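Local coordinates for glycosyl hydrolase family 2, TIM barrel domain protein (Parabacteroides merdae ATCC 43184, PDB 6DXU) that probably hydrolyses beta-glucuronides as a glycoside hydrolase family 2 beta-glucuronidase of the human gut bacterium Parabacteroides merdae, at residues A466-E471 with S481-A486; F510-W515 with T586-W591. One frame throughout, in Å; residues are numbered along the deposited sequence.

Contact 1: A466-E471 with S481-A486; sequences AIRRCE and SPSIWA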
ATOM      1  N   ALA D 466       0.389  22.523  30.671  1.00 18.90           N
ATOM      2  CA  ALA D 466       0.600  23.932  30.357  1.00 20.36           C
ATOM      3  C   ALA D 466       0.861  24.108  28.870  1.00 21.04           C
ATOM      4  O   ALA D 466       1.248  23.168  28.173  1.00 21.58           O
ATOM      5  CB  ALA D 466       1.776  24.528  31.147  1.00 19.44           C
ATOM      6  N   ILE D 467       0.661  25.346  28.398  1.00 19.84           N
ATOM      7  CA  ILE D 467       1.132  25.792  27.088  1.00 19.97           C
ATOM      8  C   ILE D 467       1.631  27.222  27.232  1.00 24.90           C
ATOM      9  O   ILE D 467       1.387  27.891  28.239  1.00 19.65           O
ATOM     10  CB  ILE D 467       0.049  25.739  25.988  1.00 22.04           C
ATOM     11  CG1 ILE D 467      -1.148  26.626  26.355  1.00 22.47           C
ATOM     12  CG2 ILE D 467      -0.389  24.316  25.712  1.00 23.70           C
ATOM     13  CD1 ILE D 467      -2.230  26.662  25.248  1.00 23.33           C
ATOM     14  N   ARG D 468       2.324  27.693  26.190  1.00 21.71           N
ATOM     15  CA  ARG D 468       2.787  29.074  26.101  1.00 21.36           C
ATOM     16  C   ARG D 468       2.259  29.725  24.824  1.00 20.11           C
ATOM     17  O   ARG D 468       2.378  29.159  23.729  1.00 21.83           O
ATOM     18  CB  ARG D 468       4.316  29.156  26.129  1.00 20.05           C
ATOM     19  CG  ARG D 468       4.814  30.590  26.048  1.00 22.18           C
ATOM     20  CD  ARG D 468       6.340  30.716  25.988  1.00 22.29           C
ATOM     21  NE  ARG D 468       6.646  32.130  25.806  1.00 20.32           N
ATOM     22  CZ  ARG D 468       6.640  32.746  24.632  1.00 22.77           C
ATOM     23  NH1 ARG D 468       6.397  32.057  23.516  1.00 22.43           N
ATOM     24  NH2 ARG D 468       6.884  34.052  24.572  1.00 23.71           N
ATOM     25  N   ARG D 469       1.670  30.911  24.982  1.00 21.55           N
ATOM     26  CA  ARG D 469       1.212  31.806  23.915  1.00 20.31           C
ATOM     27  C   ARG D 469       0.288  31.106  22.908  1.00 22.17           C
ATOM     28  O   ARG D 469       0.637  30.831  21.756  1.00 22.25           O
ATOM     29  CB  ARG D 469       2.380  32.473  23.182  1.00 23.16           C
ATOM     30  CG  ARG D 469       1.927  33.789  22.530  1.00 24.92           C
ATOM     31  CD  ARG D 469       2.881  34.245  21.442  1.00 28.82           C
ATOM     32  NE  ARG D 469       2.465  33.735  20.139  1.00 26.44           N
ATOM     33  CZ  ARG D 469       2.993  34.130  18.987  1.00 31.09           C
ATOM     34  NH1 ARG D 469       3.960  35.044  18.986  1.00 30.26           N
ATOM     35  NH2 ARG D 469       2.562  33.602  17.841  1.00 28.57           N
ATOM     36  N   CYS D 470      -0.929  30.857  23.369  1.00 21.03           N
ATOM     37  CA  CYS D 470      -2.030  30.537  22.454  1.00 19.99           C
ATOM     38  C   CYS D 470      -3.305  30.944  23.196  1.00 21.63           C
ATOM     39  O   CYS D 470      -3.908  30.138  23.907  1.00 23.08           O
ATOM     40  CB  CYS D 470      -2.040  29.073  22.050  1.00 20.82           C
ATOM     41  SG  CYS D 470      -3.294  28.715  20.790  1.00 24.50           S
ATOM     42  N   GLU D 471      -3.665  32.222  23.059  1.00 23.28           N
ATOM     43  CA  GLU D 471      -4.717  32.782  23.906  1.00 25.37           C
ATOM     44  C   GLU D 471      -6.049  32.058  23.705  1.00 28.50           C
ATOM     45  O   GLU D 471      -6.797  31.850  24.670  1.00 27.04           O
ATOM     46  CB  GLU D 471      -4.875  34.281  23.635  1.00 27.74           C
ATOM     47  CG  GLU D 471      -5.783  34.967  24.648  1.00 34.84           C
ATOM     48  CD  GLU D 471      -5.663  36.482  24.625  1.00 50.31           C
ATOM     49  OE1 GLU D 471      -5.411  37.040  23.536  1.00 55.32           O
ATOM     50  OE2 GLU D 471      -5.805  37.112  25.697  1.00 58.30           O
ATOM     51  N   SER D 481       1.075  30.377  30.133  1.00 23.87           N
ATOM     52  CA  SER D 481       2.021  31.478  29.966  1.00 21.60           C
ATOM     53  C   SER D 481       1.667  32.317  28.750  1.00 22.39           C
ATOM     54  O   SER D 481       1.537  31.775  27.644  1.00 23.23           O
ATOM     55  CB  SER D 481       3.463  30.969  29.805  1.00 23.27           C
ATOM     56  OG  SER D 481       4.368  32.069  29.698  1.00 21.87           O
ATOM     57  N   PRO D 482       1.506  33.628  28.905  1.00 22.91           N
ATOM     58  CA  PRO D 482       1.419  34.504  27.735  1.00 21.31           C
ATOM     59  C   PRO D 482       2.806  34.853  27.215  1.00 24.86           C
ATOM     60  O   PRO D 482       3.810  34.351  27.729  1.00 22.18           O
ATOM     61  CB  PRO D 482       0.704  35.741  28.289  1.00 23.35           C
ATOM     62  CG  PRO D 482       1.277  35.834  29.690  1.00 27.60           C
ATOM     63  CD  PRO D 482       1.393  34.379  30.166  1.00 23.89           C
ATOM     64  N   SER D 483       2.866  35.734  26.220  1.00 23.83           N
ATOM     65  CA  SER D 483       4.118  36.283  25.724  1.00 25.37           C
ATOM     66  C   SER D 483       4.344  37.644  26.376  1.00 26.10           C
ATOM     67  O   SER D 483       3.548  38.567  26.178  1.00 27.65           O
ATOM     68  CB  SER D 483       4.083  36.410  24.200  1.00 28.55           C
ATOM     69  OG  SER D 483       5.270  37.005  23.711  1.00 29.43           O
ATOM     70  N   ILE D 484       5.406  37.763  27.166  1.00 20.33           N
ATOM     71  CA  ILE D 484       5.758  39.019  27.830  1.00 23.29           C
ATOM     72  C   ILE D 484       7.251  39.231  27.630  1.00 25.20           C
ATOM     73  O   ILE D 484       8.072  38.636  28.336  1.00 26.46           O
ATOM     74  CB  ILE D 484       5.399  39.036  29.319  1.00 27.65           C
ATOM     75  CG1 ILE D 484       3.905  38.769  29.538  1.00 25.18           C
ATOM     76  CG2 ILE D 484       5.776  40.389  29.935  1.00 25.07           C
ATOM     77  CD1 ILE D 484       3.575  38.567  31.027  1.00 28.99           C
ATOM     78  N   TRP D 485       7.605  40.079  26.669  1.00 26.61           N
ATOM     79  CA  TRP D 485       8.999  40.394  26.385  1.00 27.96           C
ATOM     80  C   TRP D 485       9.255  41.883  26.594  1.00 27.40           C
ATOM     81  O   TRP D 485       9.684  42.577  25.666  1.00 29.42           O
ATOM     82  CB  TRP D 485       9.338  39.979  24.949  1.00 29.15           C
ATOM     83  CG  TRP D 485       9.574  38.510  24.768  1.00 22.43           C
ATOM     84  CD1 TRP D 485       8.657  37.562  24.412  1.00 26.13           C
ATOM     85  CD2 TRP D 485      10.822  37.830  24.911  1.00 24.05           C
ATOM     86  NE1 TRP D 485       9.262  36.322  24.347  1.00 25.80           N
ATOM     87  CE2 TRP D 485      10.593  36.466  24.640  1.00 25.99           C
ATOM     88  CE3 TRP D 485      12.116  38.245  25.244  1.00 21.39           C
ATOM     89  CZ2 TRP D 485      11.610  35.514  24.689  1.00 23.63           C
ATOM     90  CZ3 TRP D 485      13.125  37.300  25.290  1.00 24.62           C
ATOM     91  CH2 TRP D 485      12.867  35.952  25.020  1.00 23.89           C
ATOM     92  N   ALA D 486       8.976  42.379  27.798  1.00 26.35           N
ATOM     93  CA  ALA D 486       9.052  43.810  28.072  1.00 28.37           C
ATOM     94  C   ALA D 486      10.480  44.319  27.912  1.00 28.59           C
ATOM     95  O   ALA D 486      11.419  43.778  28.508  1.00 28.17           O
ATOM     96  CB  ALA D 486       8.552  44.106  29.486  1.00 27.42           C
TER
HETATM   97  O   HOH W   1       6.800  35.218  27.346  1.00 22.05           O
HETATM   98  O   HOH W   2       6.497  35.193  21.717  1.00 33.12           O
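R468 and S481 form a buried parallel strand pairing at the C-terminal ends of strands 464-468 and 479-481. S481 N donates to I467 O at 3.1 Å, and R469 N returns a nearly straight bond to S481 O (2.8 Å, 171° at the hydrogen). R468 CA adds a C-H...O contact to S481 O at 3.4 Å. These are neighbouring strands of the TIM barrel, and beyond S481 the chain runs on as a loop that carries S483 and W485 past the end of the R468 side chain. With CG anti to the backbone N (chi1 -180°) and the chain extended as far as NE, R468 reaches along this loop. Its NH2 donates in the guanidinium plane to two waters: one lies 3.0 Å from NH2 and takes a bond from I484 N, the other is bonded to S483 OG at 3.0 Å. W485 brings its indole edge to the same nitrogen, NE1 and NH2 being 3.3 Å apart with the planes 75° from each other; both are donors, and no bond joins them. NE binds V513 O and NH1 pairs with E430, so a leucine in place of R468 would probably leave E430 without this cation, V513 O without its NE donor, and both waters without the N-H of NH2. The R469 side chain passes CB of S483 with its CD, at 3.7 Å, before its NH2 meets D432 in a salt bridge.

Contact 2: F510-W515 with T586-W591; sequences FLHVEW and TGTAYW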
ATOM      1  N   PHE D 510      -1.115  31.398  36.490  1.00 24.94           N
ATOM      2  CA  PHE D 510      -0.244  32.151  35.600  1.00 25.34           C
ATOM      3  C   PHE D 510       1.192  31.784  35.938  1.00 22.16           C
ATOM      4  O   PHE D 510       1.573  31.756  37.114  1.00 23.33           O
ATOM      5  CB  PHE D 510      -0.496  33.659  35.773  1.00 22.33           C
ATOM      6  CG  PHE D 510       0.581  34.570  35.206  1.00 22.19           C
ATOM      7  CD1 PHE D 510       1.624  35.021  36.002  1.00 25.08           C
ATOM      8  CD2 PHE D 510       0.497  35.035  33.901  1.00 26.78           C
ATOM      9  CE1 PHE D 510       2.598  35.887  35.487  1.00 25.81           C
ATOM     10  CE2 PHE D 510       1.452  35.897  33.383  1.00 25.68           C
ATOM     11  CZ  PHE D 510       2.503  36.326  34.174  1.00 20.69           C
ATOM     12  N   LEU D 511       1.982  31.486  34.906  1.00 21.07           N
ATOM     13  CA  LEU D 511       3.408  31.219  35.065  1.00 20.67           C
ATOM     14  C   LEU D 511       4.094  31.784  33.835  1.00 23.84           C
ATOM     15  O   LEU D 511       3.755  31.394  32.721  1.00 22.43           O
ATOM     16  CB  LEU D 511       3.682  29.716  35.204  1.00 22.94           C
ATOM     17  CG  LEU D 511       5.148  29.299  35.204  1.00 20.42           C
ATOM     18  CD1 LEU D 511       5.901  30.088  36.245  1.00 29.33           C
ATOM     19  CD2 LEU D 511       5.281  27.811  35.497  1.00 22.82           C
ATOM     20  N   HIS D 512       5.027  32.710  34.026  1.00 20.59           N
ATOM     21  CA  HIS D 512       5.579  33.488  32.919  1.00 22.73           C
ATOM     22  C   HIS D 512       6.843  32.800  32.401  1.00 22.24           C
ATOM     23  O   HIS D 512       7.884  32.847  33.051  1.00 23.10           O
ATOM     24  CB  HIS D 512       5.868  34.909  33.399  1.00 25.53           C
ATOM     25  CG  HIS D 512       6.593  35.767  32.407  1.00 25.60           C
ATOM     26  ND1 HIS D 512       7.176  36.967  32.757  1.00 24.23           N
ATOM     27  CD2 HIS D 512       6.813  35.612  31.078  1.00 25.51           C
ATOM     28  CE1 HIS D 512       7.735  37.508  31.688  1.00 23.71           C
ATOM     29  NE2 HIS D 512       7.519  36.711  30.652  1.00 23.11           N
ATOM     30  N   VAL D 513       6.781  32.163  31.235  1.00 23.23           N
ATOM     31  CA  VAL D 513       7.989  31.578  30.657  1.00 22.67           C
ATOM     32  C   VAL D 513       8.376  32.335  29.388  1.00 21.52           C
ATOM     33  O   VAL D 513       7.540  32.568  28.509  1.00 21.28           O
ATOM     34  CB  VAL D 513       7.860  30.067  30.398  1.00 22.86           C
ATOM     35  CG1 VAL D 513       7.849  29.308  31.738  1.00 22.98           C
ATOM     36  CG2 VAL D 513       6.647  29.743  29.549  1.00 21.75           C
ATOM     37  N   GLU D 514       9.663  32.701  29.315  1.00 22.20           N
ATOM     38  CA  GLU D 514      10.363  33.419  28.247  1.00 20.83           C
ATOM     39  C   GLU D 514      10.313  34.918  28.473  1.00 21.21           C
ATOM     40  O   GLU D 514       9.250  35.542  28.423  1.00 19.60           O
ATOM     41  CB  GLU D 514       9.846  33.084  26.834  1.00 17.30           C
ATOM     42  CG  GLU D 514       9.944  31.593  26.497  1.00 20.45           C
ATOM     43  CD  GLU D 514       9.746  31.301  25.019  1.00 23.21           C
ATOM     44  OE1 GLU D 514       9.982  32.213  24.193  1.00 25.93           O
ATOM     45  OE2 GLU D 514       9.367  30.156  24.691  1.00 21.47           O
ATOM     46  N   TRP D 515      11.486  35.484  28.730  1.00 24.18           N
ATOM     47  CA  TRP D 515      11.718  36.920  28.735  1.00 20.96           C
ATOM     48  C   TRP D 515      13.220  37.102  28.624  1.00 21.01           C
ATOM     49  O   TRP D 515      13.986  36.143  28.769  1.00 20.45           O
ATOM     50  CB  TRP D 515      11.148  37.602  29.989  1.00 21.00           C
ATOM     51  CG  TRP D 515      11.682  37.099  31.332  1.00 21.27           C
ATOM     52  CD1 TRP D 515      11.207  36.033  32.057  1.00 18.86           C
ATOM     53  CD2 TRP D 515      12.776  37.648  32.101  1.00 18.83           C
ATOM     54  NE1 TRP D 515      11.934  35.891  33.225  1.00 18.71           N
ATOM     55  CE2 TRP D 515      12.895  36.871  33.276  1.00 19.85           C
ATOM     56  CE3 TRP D 515      13.648  38.730  31.912  1.00 24.69           C
ATOM     57  CZ2 TRP D 515      13.871  37.126  34.251  1.00 22.94           C
ATOM     58  CZ3 TRP D 515      14.618  38.985  32.881  1.00 22.19           C
ATOM     59  CH2 TRP D 515      14.718  38.186  34.039  1.00 22.26           C
ATOM     60  N   THR D 586       3.715  33.148  40.721  1.00 23.58           N
ATOM     61  CA  THR D 586       4.280  31.803  40.730  1.00 21.36           C
ATOM     62  C   THR D 586       5.776  31.866  40.462  1.00 20.60           C
ATOM     63  O   THR D 586       6.583  31.332  41.232  1.00 24.27           O
ATOM     64  CB  THR D 586       3.595  30.924  39.690  1.00 24.63           C
ATOM     65  OG1 THR D 586       3.628  31.598  38.422  1.00 21.79           O
ATOM     66  CG2 THR D 586       2.130  30.600  40.106  1.00 21.00           C
ATOM     67  N   GLY D 587       6.157  32.538  39.385  1.00 20.27           N
ATOM     68  CA  GLY D 587       7.555  32.676  39.027  1.00 23.11           C
ATOM     69  C   GLY D 587       7.685  32.949  37.539  1.00 25.16           C
ATOM     70  O   GLY D 587       6.700  33.184  36.838  1.00 24.20           O
ATOM     71  N   THR D 588       8.935  32.958  37.078  1.00 22.65           N
ATOM     72  CA  THR D 588       9.206  33.164  35.662  1.00 22.70           C
ATOM     73  C   THR D 588      10.383  32.299  35.243  1.00 18.94           C
ATOM     74  O   THR D 588      11.087  31.720  36.074  1.00 24.93           O
ATOM     75  CB  THR D 588       9.548  34.618  35.311  1.00 24.63           C
ATOM     76  OG1 THR D 588      10.905  34.869  35.691  1.00 25.74           O
ATOM     77  CG2 THR D 588       8.617  35.617  36.010  1.00 22.67           C
ATOM     78  N   ALA D 589      10.608  32.241  33.930  1.00 22.15           N
ATOM     79  CA  ALA D 589      11.787  31.579  33.390  1.00 21.78           C
ATOM     80  C   ALA D 589      12.389  32.448  32.293  1.00 19.24           C
ATOM     81  O   ALA D 589      11.743  32.687  31.262  1.00 21.97           O
ATOM     82  CB  ALA D 589      11.433  30.180  32.867  1.00 21.08           C
ATOM     83  N   TYR D 590      13.619  32.915  32.522  1.00 20.68           N
ATOM     84  CA  TYR D 590      14.373  33.641  31.503  1.00 18.81           C
ATOM     85  C   TYR D 590      14.626  32.742  30.289  1.00 19.78           C
ATOM     86  O   TYR D 590      14.833  31.532  30.429  1.00 21.55           O
ATOM     87  CB  TYR D 590      15.703  34.126  32.112  1.00 17.85           C
ATOM     88  CG  TYR D 590      16.506  34.984  31.158  1.00 19.73           C
ATOM     89  CD1 TYR D 590      17.329  34.395  30.195  1.00 20.31           C
ATOM     90  CD2 TYR D 590      16.421  36.375  31.194  1.00 20.90           C
ATOM     91  CE1 TYR D 590      18.033  35.165  29.282  1.00 19.42           C
ATOM     92  CE2 TYR D 590      17.143  37.162  30.286  1.00 20.23           C
ATOM     93  CZ  TYR D 590      17.943  36.544  29.330  1.00 21.80           C
ATOM     94  OH  TYR D 590      18.654  37.297  28.402  1.00 21.88           O
ATOM     95  N   TRP D 591      14.626  33.337  29.086  1.00 19.97           N
ATOM     96  CA  TRP D 591      14.882  32.600  27.843  1.00 20.03           C
ATOM     97  C   TRP D 591      16.142  33.096  27.136  1.00 19.64           C
ATOM     98  O   TRP D 591      16.160  34.241  26.658  1.00 20.44           O
ATOM     99  CB  TRP D 591      13.698  32.705  26.865  1.00 17.49           C
ATOM    100  CG  TRP D 591      14.015  32.032  25.549  1.00 21.39           C
ATOM    101  CD1 TRP D 591      14.660  32.579  24.469  1.00 23.31           C
ATOM    102  CD2 TRP D 591      13.750  30.662  25.204  1.00 21.82           C
ATOM    103  NE1 TRP D 591      14.801  31.630  23.466  1.00 23.44           N
ATOM    104  CE2 TRP D 591      14.241  30.452  23.892  1.00 23.27           C
ATOM    105  CE3 TRP D 591      13.119  29.605  25.864  1.00 22.65           C
ATOM    106  CZ2 TRP D 591      14.137  29.223  23.246  1.00 22.70           C
ATOM    107  CZ3 TRP D 591      13.014  28.374  25.213  1.00 20.83           C
ATOM    108  CH2 TRP D 591      13.518  28.201  23.915  1.00 24.32           C
TER
HETATM  109  O   HOH W   3       1.176  34.072  39.534  1.00 28.03           O
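The last two strands of the TIM barrel pair in parallel here, H512 and V513 lying against T588 and A589; strand 587-589 in turn pairs with 323-331, which closes the barrel. A589 is held through both its backbone N and its O: its N donates to H512 O at 2.9 Å, and its O accepts E514 N at 2.8 Å. The bond from H512 N to G587 O is weak. Past E514, which has a positive phi, the pairing slips by one residue, and W591 N donates almost straight (174°) to W515 O. On one face of the sheet V513 CG1 meets A589 CB, while on the other the H512 and T588 side chains run side by side, T588 CG2 nearest to H512 ND1. E514 and W591 also run alongside each other, the carboxylate stacked over the indole with the planes 26° apart and E514 CG 3.8 Å from W591 CE3; OE2 has its salt bridge with R364.

W515 holds CG between its backbone N and carbonyl carbon (chi1 58°), which folds the indole across the neighbouring strand. There NE1 donates to T588 OG1 at 2.9 Å, tilted out of the ring plane, and the same hydroxyl oxygen is bonded to Q579 NE2. The edge of Y590 is turned to the face of the six-membered W515 ring, centroids 5.0 Å apart, while its CA sits over the five-membered ring in a CH-pi contact. W515 O, besides accepting W591 N, rests over the Y590 ring face, 3.4 Å from CD2.

Both contacts are buried and belong to one barrel sheet, joining successive parallel strands, and their centres are about 9 Å apart. V513 ties them together: its N is probably hydrogen-bonded to S481 OG and its O to R468 NE, so the polar side chains of contact 1 serve the backbone of contact 2. W485 also packs on W515, with CZ3 3.3 Å from C of that residue. Their chemistry differs. In contact 1 a short pairing gives way to an arginine whose NH2 is bonded to two waters. Contact 2 buries about twice the surface through a longer pairing and an edge-to-face W515-Y590 pair; its charge, E514, is stacked on W591 and paired with R364.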